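Long-range contacts in SAM-dependent methyltransferase (Exiguobacterium sibiricum 255-15, PDB 3D2L), which probably transfers a methyl group from S-adenosylmethionine to a substrate not yet identified: residues Asp121-Leu126 with Ala213-Cys218; Phe135-Pro140 with Gln198-Pro203; Ala219-Phe224 with Arg235-Ala240. One frame throughout, in Å; residues are numbered along the deposited sequence.

How the interactions relate
The first contact element along the chain is helix 113-126; strand 131-138 of the main sheet follows. Interaction 1 closes the longer loop, bringing the end of helix 113-126 against the turn between helix 203-212 and strand 215-222. Interaction 2 lies nested inside that loop. It ties the end of strand 131-138 to the point where strand 189-199 leaves the separate four-stranded sheet. Interaction 3 follows in series and pairs strand 215-222 with strand 235-242. Strand 235-242 is also the neighbour of strand 131-138, so interactions 2 and 3 touch through backbone hydrogen bonds. Interactions 1 and 3 share strand 215-222 and touch at Cys218 and Val239.

Interaction 1. Residues Asp121-Leu126 with Ala213-Cys218; sequences DSAARL and AGFRVC
Phe215 reaches from the start of strand 215-222 to the side of helix 113-126, where it meets Ala123 and Ala124. Its CB lies outside the contact and packs on Ala240 of the adjoining strand. CG stands opposite the carbonyl carbon (chi1 -70°), which sends the ring toward the helix. CE2 then lies 3.8 Å from Ala124 CB. CZ, at the tip, lies 3.8 Å from Ala124 N, which sits at the ring edge near its plane. The same CZ is 4.1 Å from Ala123 CB. Leu210 of helix 203-212 also touches the Phe215 side chain.

Ala213 lies beside Asp121 and Ala124, one helical turn apart. Its CB is 3.6 Å from Asp121 OD1, and its O is 3.4 Å from Ala124 CB. A water donates to Asp121 OD1 at 2.7 Å and, weakly, to Ala213 O. Gly214 ends helix 203-212 in a Schellman motif, and its positive phi turns the chain into strand 215-222. The helix and the turn share no direct hydrogen bond. Alanine methyls and the tip of one ring do the joining, so the contact is mainly apolar, with a single water linking Asp121 OD1 and Ala213 O.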
loop_
_atom_site.group_PDB
_atom_site.type_symbol
_atom_site.label_atom_id
_atom_site.label_comp_id
_atom_site.label_asym_id
_atom_site.label_seq_id
_atom_site.Cartn_x
_atom_site.Cartn_y
_atom_site.Cartn_z
ATOM N N ASP A 121 11.828 -11.658 0.586
ATOM C CA ASP A 121 13.198 -11.880 1.072
ATOM C C ASP A 121 13.770 -10.655 1.762
ATOM O O ASP A 121 14.448 -10.783 2.777
ATOM C CB ASP A 121 14.143 -12.335 -0.082
ATOM C CG ASP A 121 14.042 -13.806 -0.383
ATOM O OD1 ASP A 121 13.270 -14.530 0.297
ATOM O OD2 ASP A 121 14.733 -14.259 -1.335
ATOM N N SER A 122 13.523 -9.469 1.208
ATOM C CA SER A 122 13.993 -8.226 1.804
ATOM C C SER A 122 13.343 -8.009 3.180
ATOM O O SER A 122 14.013 -7.608 4.179
ATOM C CB SER A 122 13.656 -7.094 0.828
ATOM O OG SER A 122 13.791 -5.837 1.405
ATOM N N ALA A 123 12.049 -8.302 3.236
ATOM C CA ALA A 123 11.277 -8.168 4.487
ATOM C C ALA A 123 11.872 -9.119 5.537
ATOM O O ALA A 123 12.100 -8.730 6.697
ATOM C CB ALA A 123 9.742 -8.461 4.225
ATOM N N ALA A 124 12.149 -10.351 5.140
ATOM C CA ALA A 124 12.677 -11.361 6.045
ATOM C C ALA A 124 14.053 -10.974 6.584
ATOM O O ALA A 124 14.394 -11.307 7.730
ATOM C CB ALA A 124 12.722 -12.723 5.364
ATOM N N ARG A 125 14.870 -10.324 5.750
ATOM C CA ARG A 125 16.191 -9.904 6.197
ATOM C C ARG A 125 16.112 -8.795 7.229
ATOM O O ARG A 125 16.978 -8.707 8.077
ATOM C CB ARG A 125 17.063 -9.432 5.037
ATOM C CG ARG A 125 17.570 -10.532 4.153
ATOM C CD ARG A 125 18.661 -10.052 3.255
ATOM N NE ARG A 125 18.223 -8.967 2.395
ATOM C CZ ARG A 125 17.630 -9.084 1.207
ATOM N NH1 ARG A 125 17.355 -10.259 0.653
ATOM N NH2 ARG A 125 17.321 -7.977 0.551
ATOM N N LEU A 126 15.114 -7.945 7.133
ATOM C CA LEU A 126 14.939 -6.801 8.039
ATOM C C LEU A 126 14.280 -7.158 9.395
ATOM O O LEU A 126 14.388 -6.419 10.369
ATOM C CB LEU A 126 14.049 -5.755 7.347
ATOM C CG LEU A 126 14.248 -4.258 7.564
ATOM C CD1 LEU A 126 12.935 -3.503 7.206
ATOM C CD2 LEU A 126 14.729 -3.902 8.991
ATOM N N ALA A 213 9.950 -17.630 1.572
ATOM C CA ALA A 213 10.749 -16.545 2.169
ATOM C C ALA A 213 11.021 -16.669 3.668
ATOM O O ALA A 213 11.617 -15.775 4.283
ATOM C CB ALA A 213 10.139 -15.192 1.865
ATOM N N GLY A 214 10.597 -17.778 4.262
ATOM C CA GLY A 214 10.868 -18.053 5.675
ATOM C C GLY A 214 9.860 -17.512 6.682
ATOM O O GLY A 214 10.215 -17.318 7.847
ATOM N N PHE A 215 8.624 -17.279 6.242
ATOM C CA PHE A 215 7.544 -16.783 7.099
ATOM C C PHE A 215 6.540 -17.886 7.426
ATOM O O PHE A 215 6.340 -18.784 6.635
ATOM C CB PHE A 215 6.730 -15.639 6.417
ATOM C CG PHE A 215 7.481 -14.378 6.290
ATOM C CD1 PHE A 215 7.491 -13.446 7.329
ATOM C CD2 PHE A 215 8.228 -14.123 5.162
ATOM C CE1 PHE A 215 8.203 -12.285 7.209
ATOM C CE2 PHE A 215 8.932 -12.960 5.052
ATOM C CZ PHE A 215 8.939 -12.055 6.094
ATOM N N ARG A 216 5.963 -17.799 8.618
ATOM C CA ARG A 216 4.832 -18.607 8.996
ATOM C C ARG A 216 3.592 -17.729 8.716
ATOM O O ARG A 216 3.451 -16.610 9.215
ATOM C CB ARG A 216 4.886 -19.035 10.461
ATOM C CG ARG A 216 3.676 -19.845 10.881
ATOM C CD ARG A 216 3.819 -20.431 12.268
ATOM N NE ARG A 216 4.059 -19.394 13.261
ATOM C CZ ARG A 216 3.119 -18.681 13.871
ATOM N NH1 ARG A 216 1.824 -18.863 13.607
ATOM N NH2 ARG A 216 3.480 -17.779 14.761
ATOM N N VAL A 217 2.708 -18.205 7.862
ATOM C CA VAL A 217 1.470 -17.455 7.583
ATOM C C VAL A 217 0.498 -17.693 8.736
ATOM O O VAL A 217 0.106 -18.824 9.007
ATOM C CB VAL A 217 0.873 -17.853 6.241
ATOM C CG1 VAL A 217 -0.403 -17.021 5.928
ATOM C CG2 VAL A 217 1.908 -17.633 5.192
ATOM N N CYS A 218 0.136 -16.602 9.408
ATOM C CA CYS A 218 -0.688 -16.636 10.585
ATOM C C CYS A 218 -2.154 -16.521 10.295
ATOM O O CYS A 218 -2.937 -17.184 10.945
ATOM C CB CYS A 218 -0.336 -15.486 11.490
ATOM S SG CYS A 218 1.354 -15.511 12.090
HETATM O O HOH W 1 14.436 -15.367 2.572
#

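Interaction 2. Residues Phe135-Pro140 with Gln198-Pro203; sequences FDVHSP and QRTYPP
Thr200 OG1 donates a hydrogen bond of 2.7 Å to His138 O. The hydroxyl is tilted out of the carbonyl plane. Its torsion places OG1 opposite the backbone N (chi1 -154°), facing the strand end, while CG2 comes 3.9 Å from Ser139 O. The same His138 O accepts a bond from a water, which also donates to Tyr201 O at 2.7 Å. Two donors thus hold this carbonyl.

The His138 ring meets Gln198 at a nearly right-angled crossing, with ring and amide planes 81° apart. His138 NE2 donates to Gln198 OE1 over 3.0 Å. The oxygen lies close to the ring plane, but the nitrogen approaches from above the amide carbonyl plane, and the bond is bent to 145°. A phenylalanine in place of His138 would probably leave Gln198 OE1 without this donor, its bond to His176 remaining.

Pro140 packs against the next turn, with its CG 4.0 Å from Pro202 CA. Here strand 131-138 of the Rossmann-like methyltransferase sheet meets the chain leaving the four-stranded antiparallel sheet. Each segment passes into a helix: Ser139 and Pro202 occupy the N-cap positions of helices 140-144 and 203-212.

Further out, Gln198 is fixed at both ends of its amide. NE2 donates to Asp105, and OE1 has a second partner in His176 NE2. Ser139 OG bonds to Ala233 O and caps Lys142 N. Asn108 bonds to both His138 N and Arg199 O, bridging the two segments from the neighbouring loop.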
loop_
_atom_site.group_PDB
_atom_site.type_symbol
_atom_site.label_atom_id
_atom_site.label_comp_id
_atom_site.label_asym_id
_atom_site.label_seq_id
_atom_site.Cartn_x
_atom_site.Cartn_y
_atom_site.Cartn_z
ATOM N N PHE A 135 0.260 -7.258 5.028
ATOM C CA PHE A 135 -0.085 -6.619 3.768
ATOM C C PHE A 135 -1.497 -7.018 3.336
ATOM O O PHE A 135 -2.015 -8.071 3.695
ATOM C CB PHE A 135 0.905 -6.920 2.602
ATOM C CG PHE A 135 0.989 -8.391 2.204
ATOM C CD1 PHE A 135 0.168 -8.917 1.225
ATOM C CD2 PHE A 135 1.899 -9.233 2.803
ATOM C CE1 PHE A 135 0.249 -10.244 0.857
ATOM C CE2 PHE A 135 1.991 -10.566 2.413
ATOM C CZ PHE A 135 1.166 -11.064 1.464
ATOM N N ASP A 136 -2.108 -6.142 2.546
ATOM C CA ASP A 136 -3.431 -6.392 1.979
ATOM C C ASP A 136 -3.341 -6.180 0.473
ATOM O O ASP A 136 -2.611 -5.274 -0.019
ATOM C CB ASP A 136 -4.505 -5.492 2.594
ATOM C CG ASP A 136 -4.166 -4.009 2.469
ATOM O OD1 ASP A 136 -3.292 -3.511 3.223
ATOM O OD2 ASP A 136 -4.814 -3.344 1.638
ATOM N N VAL A 137 -4.053 -7.044 -0.252
ATOM C CA VAL A 137 -4.016 -7.055 -1.720
ATOM C C VAL A 137 -5.384 -7.256 -2.310
ATOM O O VAL A 137 -6.314 -7.680 -1.624
ATOM C CB VAL A 137 -3.086 -8.190 -2.284
ATOM C CG1 VAL A 137 -1.593 -7.871 -2.067
ATOM C CG2 VAL A 137 -3.446 -9.561 -1.710
ATOM N N HIS A 138 -5.508 -6.929 -3.590
ATOM C CA HIS A 138 -6.724 -7.186 -4.314
ATOM C C HIS A 138 -6.925 -8.688 -4.451
ATOM O O HIS A 138 -5.967 -9.435 -4.578
ATOM C CB HIS A 138 -6.675 -6.599 -5.741
ATOM C CG HIS A 138 -6.415 -5.126 -5.785
ATOM N ND1 HIS A 138 -7.116 -4.230 -5.013
ATOM C CD2 HIS A 138 -5.554 -4.390 -6.530
ATOM C CE1 HIS A 138 -6.718 -3.006 -5.294
ATOM N NE2 HIS A 138 -5.768 -3.073 -6.213
ATOM N N SER A 139 -8.186 -9.101 -4.427
ATOM C CA SER A 139 -8.549 -10.466 -4.674
ATOM C C SER A 139 -8.681 -10.603 -6.168
ATOM O O SER A 139 -8.882 -9.586 -6.856
ATOM C CB SER A 139 -9.904 -10.750 -4.082
ATOM O OG SER A 139 -10.867 -9.893 -4.680
ATOM N N PRO A 140 -8.563 -11.843 -6.690
ATOM C CA PRO A 140 -8.860 -12.109 -8.109
ATOM C C PRO A 140 -10.264 -11.613 -8.521
ATOM O O PRO A 140 -10.426 -11.053 -9.606
ATOM C CB PRO A 140 -8.778 -13.632 -8.188
ATOM C CG PRO A 140 -7.814 -13.987 -7.156
ATOM C CD PRO A 140 -8.096 -13.065 -6.012
ATOM N N GLN A 198 -1.192 -2.778 -11.928
ATOM C CA GLN A 198 -1.316 -3.634 -10.757
ATOM C C GLN A 198 -1.586 -5.062 -11.158
ATOM O O GLN A 198 -2.159 -5.320 -12.211
ATOM C CB GLN A 198 -2.382 -3.137 -9.814
ATOM C CG GLN A 198 -1.944 -1.982 -8.964
ATOM C CD GLN A 198 -2.987 -1.644 -7.930
ATOM O OE1 GLN A 198 -4.202 -1.598 -8.250
ATOM N NE2 GLN A 198 -2.547 -1.418 -6.674
ATOM N N ARG A 199 -1.117 -5.984 -10.322
ATOM C CA ARG A 199 -1.279 -7.373 -10.576
ATOM C C ARG A 199 -1.446 -8.113 -9.252
ATOM O O ARG A 199 -0.823 -7.795 -8.215
ATOM C CB ARG A 199 -0.064 -7.918 -11.373
ATOM C CG ARG A 199 -0.126 -9.387 -11.692
ATOM C CD ARG A 199 1.102 -9.783 -12.464
ATOM N NE ARG A 199 1.057 -11.193 -12.812
ATOM C CZ ARG A 199 2.027 -11.814 -13.444
ATOM N NH1 ARG A 199 3.108 -11.146 -13.833
ATOM N NH2 ARG A 199 1.892 -13.101 -13.719
ATOM N N THR A 200 -2.333 -9.092 -9.280
ATOM C CA THR A 200 -2.561 -9.902 -8.128
ATOM C C THR A 200 -2.505 -11.383 -8.502
ATOM O O THR A 200 -2.291 -11.755 -9.686
ATOM C CB THR A 200 -3.847 -9.461 -7.357
ATOM O OG1 THR A 200 -3.720 -9.842 -5.986
ATOM C CG2 THR A 200 -5.144 -10.056 -7.995
ATOM N N TYR A 201 -2.613 -12.205 -7.467
ATOM C CA TYR A 201 -2.535 -13.647 -7.526
ATOM C C TYR A 201 -3.549 -14.251 -6.549
ATOM O O TYR A 201 -4.017 -13.558 -5.597
ATOM C CB TYR A 201 -1.118 -14.111 -7.121
ATOM C CG TYR A 201 -0.028 -13.512 -7.982
ATOM C CD1 TYR A 201 0.593 -12.303 -7.624
ATOM C CD2 TYR A 201 0.375 -14.137 -9.160
ATOM C CE1 TYR A 201 1.560 -11.737 -8.430
ATOM C CE2 TYR A 201 1.378 -13.599 -9.941
ATOM C CZ TYR A 201 1.958 -12.392 -9.576
ATOM O OH TYR A 201 2.946 -11.835 -10.372
ATOM N N PRO A 202 -3.943 -15.520 -6.792
ATOM C CA PRO A 202 -4.765 -16.195 -5.792
ATOM C C PRO A 202 -4.026 -16.193 -4.436
ATOM O O PRO A 202 -2.808 -16.259 -4.404
ATOM C CB PRO A 202 -4.898 -17.611 -6.350
ATOM C CG PRO A 202 -4.762 -17.447 -7.830
ATOM C CD PRO A 202 -3.742 -16.352 -7.994
ATOM N N PRO A 203 -4.749 -16.071 -3.320
ATOM C CA PRO A 203 -4.071 -16.052 -2.017
ATOM C C PRO A 203 -3.084 -17.198 -1.774
ATOM O O PRO A 203 -2.055 -17.000 -1.167
ATOM C CB PRO A 203 -5.226 -16.115 -1.017
ATOM C CG PRO A 203 -6.377 -15.552 -1.755
ATOM C CD PRO A 203 -6.208 -15.880 -3.199
HETATM O O HOH W 2 -5.306 -12.441 -3.560
#

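Interaction 3. Residues Ala219-Phe224 with Arg235-Ala240; sequences AVTGDF and RIFFVA
Strands 215-222 and 235-242 form the antiparallel edge of the main methyltransferase sheet, here joined from Ala219 to Asp223. Ala219 pairs with Val239 and Thr221 with Phe237, each through two backbone hydrogen bonds. The bond from Phe237 N to Thr221 O is short, 2.7 Å, and almost straight at 178°. Val220 with Phe238 and Gly222 with Ile236 are the non-hydrogen-bonded pairs between and beyond them.

Asp223 ends the pairing. Its N donates to Arg235 O at 2.8 Å. Its OD1 takes Arg235 N at 2.8 Å, on the syn side and out of the carboxylate plane. Asp223 OD2 accepts from Glu234 N, so the carboxylate grips two successive backbone amides, of Glu234 just before the opposing strand and of Arg235 at its start. The Arg235 guanidinium turns elsewhere, to salt bridges with Asp136 and Asp105.

Phe237 lies on the face shared with Thr221. Its CZ points into the face of Phe224, 3.6 Å from Phe224 CE1, in an edge-to-face stack with planes at 57°. Phe224 CG sits beside its own backbone N (chi1 -60°), which sets the ring face against the tip of Phe237. Trp23 and Trp26 of helix 20-30 add further edge-to-face contacts, to Phe224 and Phe237 respectively.

On the other face, Val220 CG1 rests over the Phe238 ring, 4.3 Å from its centroid, and meets Ile236 CG2 at 3.5 Å. Helix 203-212 packs here through Ile207 on Val220 and Leu210 on Phe238. Helices thus flank both faces of the pair. The strand order, 3-2-1-4-5-7-6 with the seventh strand antiparallel, is that of the class I, Rossmann-like S-adenosylmethionine-dependent methyltransferase fold.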
loop_
_atom_site.group_PDB
_atom_site.type_symbol
_atom_site.label_atom_id
_atom_site.label_comp_id
_atom_site.label_asym_id
_atom_site.label_seq_id
_atom_site.Cartn_x
_atom_site.Cartn_y
_atom_site.Cartn_z
ATOM N N ALA A 219 -2.525 -15.647 9.360
ATOM C CA ALA A 219 -3.912 -15.397 9.041
ATOM C C ALA A 219 -4.060 -14.834 7.620
ATOM O O ALA A 219 -3.187 -14.097 7.150
ATOM C CB ALA A 219 -4.499 -14.430 10.066
ATOM N N VAL A 220 -5.116 -15.291 6.935
ATOM C CA VAL A 220 -5.532 -14.818 5.611
ATOM C C VAL A 220 -7.029 -14.530 5.770
ATOM O O VAL A 220 -7.839 -15.459 5.945
ATOM C CB VAL A 220 -5.310 -15.846 4.503
ATOM C CG1 VAL A 220 -5.700 -15.219 3.131
ATOM C CG2 VAL A 220 -3.883 -16.300 4.517
ATOM N N THR A 221 -7.378 -13.243 5.752
ATOM C CA THR A 221 -8.724 -12.798 5.993
ATOM C C THR A 221 -9.221 -11.823 4.910
ATOM O O THR A 221 -8.443 -11.259 4.154
ATOM C CB THR A 221 -8.816 -12.180 7.393
ATOM O OG1 THR A 221 -7.949 -11.044 7.464
ATOM C CG2 THR A 221 -8.410 -13.196 8.482
ATOM N N GLY A 222 -10.542 -11.710 4.811
ATOM C CA GLY A 222 -11.168 -10.863 3.821
ATOM C C GLY A 222 -11.880 -9.637 4.349
ATOM O O GLY A 222 -12.484 -9.642 5.437
ATOM N N ASP A 223 -11.744 -8.566 3.574
ATOM C CA ASP A 223 -12.450 -7.294 3.761
ATOM C C ASP A 223 -12.588 -6.754 5.189
ATOM O O ASP A 223 -13.672 -6.389 5.620
ATOM C CB ASP A 223 -13.816 -7.438 3.083
ATOM C CG ASP A 223 -13.686 -7.660 1.576
ATOM O OD1 ASP A 223 -12.791 -7.041 0.978
ATOM O OD2 ASP A 223 -14.466 -8.427 0.999
ATOM N N PHE A 224 -11.473 -6.678 5.907
ATOM C CA PHE A 224 -11.433 -6.127 7.265
ATOM C C PHE A 224 -12.151 -6.968 8.320
ATOM O O PHE A 224 -12.250 -6.542 9.467
ATOM C CB PHE A 224 -11.978 -4.678 7.317
ATOM C CG PHE A 224 -11.227 -3.711 6.462
ATOM C CD1 PHE A 224 -10.083 -3.090 6.941
ATOM C CD2 PHE A 224 -11.671 -3.395 5.190
ATOM C CE1 PHE A 224 -9.390 -2.198 6.162
ATOM C CE2 PHE A 224 -10.988 -2.487 4.419
ATOM C CZ PHE A 224 -9.845 -1.892 4.910
ATOM N N ARG A 235 -10.765 -7.456 -0.900
ATOM C CA ARG A 235 -9.428 -7.166 -0.385
ATOM C C ARG A 235 -9.032 -8.273 0.601
ATOM O O ARG A 235 -9.796 -8.604 1.507
ATOM C CB ARG A 235 -9.433 -5.799 0.285
ATOM C CG ARG A 235 -8.105 -5.297 0.740
ATOM C CD ARG A 235 -8.219 -3.904 1.340
ATOM N NE ARG A 235 -8.655 -2.948 0.324
ATOM C CZ ARG A 235 -7.858 -2.365 -0.562
ATOM N NH1 ARG A 235 -6.559 -2.582 -0.538
ATOM N NH2 ARG A 235 -8.372 -1.544 -1.468
ATOM N N ILE A 236 -7.856 -8.847 0.384
ATOM C CA ILE A 236 -7.354 -9.957 1.188
ATOM C C ILE A 236 -6.187 -9.508 2.056
ATOM O O ILE A 236 -5.234 -8.914 1.575
ATOM C CB ILE A 236 -7.034 -11.161 0.305
ATOM C CG1 ILE A 236 -8.269 -11.479 -0.553
ATOM C CG2 ILE A 236 -6.607 -12.395 1.185
ATOM C CD1 ILE A 236 -8.239 -12.771 -1.269
ATOM N N PHE A 237 -6.287 -9.785 3.353
ATOM C CA PHE A 237 -5.312 -9.360 4.332
ATOM C C PHE A 237 -4.491 -10.546 4.765
ATOM O O PHE A 237 -5.036 -11.608 5.037
ATOM C CB PHE A 237 -6.029 -8.730 5.550
ATOM C CG PHE A 237 -6.791 -7.476 5.212
ATOM C CD1 PHE A 237 -7.965 -7.544 4.484
ATOM C CD2 PHE A 237 -6.338 -6.233 5.624
ATOM C CE1 PHE A 237 -8.663 -6.384 4.146
ATOM C CE2 PHE A 237 -7.047 -5.071 5.290
ATOM C CZ PHE A 237 -8.212 -5.165 4.557
ATOM N N PHE A 238 -3.173 -10.357 4.832
ATOM C CA PHE A 238 -2.240 -11.422 5.238
ATOM C C PHE A 238 -1.447 -10.981 6.431
ATOM O O PHE A 238 -0.960 -9.853 6.462
ATOM C CB PHE A 238 -1.220 -11.682 4.150
ATOM C CG PHE A 238 -1.794 -12.311 2.938
ATOM C CD1 PHE A 238 -2.530 -11.551 2.039
ATOM C CD2 PHE A 238 -1.591 -13.642 2.693
ATOM C CE1 PHE A 238 -3.079 -12.149 0.904
ATOM C CE2 PHE A 238 -2.135 -14.244 1.560
ATOM C CZ PHE A 238 -2.884 -13.495 0.696
ATOM N N VAL A 239 -1.263 -11.892 7.378
ATOM C CA VAL A 239 -0.429 -11.653 8.539
ATOM C C VAL A 239 0.519 -12.816 8.519
ATOM O O VAL A 239 0.080 -13.985 8.468
ATOM C CB VAL A 239 -1.222 -11.624 9.896
ATOM C CG1 VAL A 239 -0.260 -11.325 11.085
ATOM C CG2 VAL A 239 -2.343 -10.586 9.830
ATOM N N ALA A 240 1.817 -12.508 8.542
ATOM C CA ALA A 240 2.874 -13.541 8.508
ATOM C C ALA A 240 3.930 -13.207 9.546
ATOM O O ALA A 240 4.117 -12.036 9.911
ATOM C CB ALA A 240 3.497 -13.655 7.100
HETATM O O HOH W 3 -5.444 -11.340 8.239
#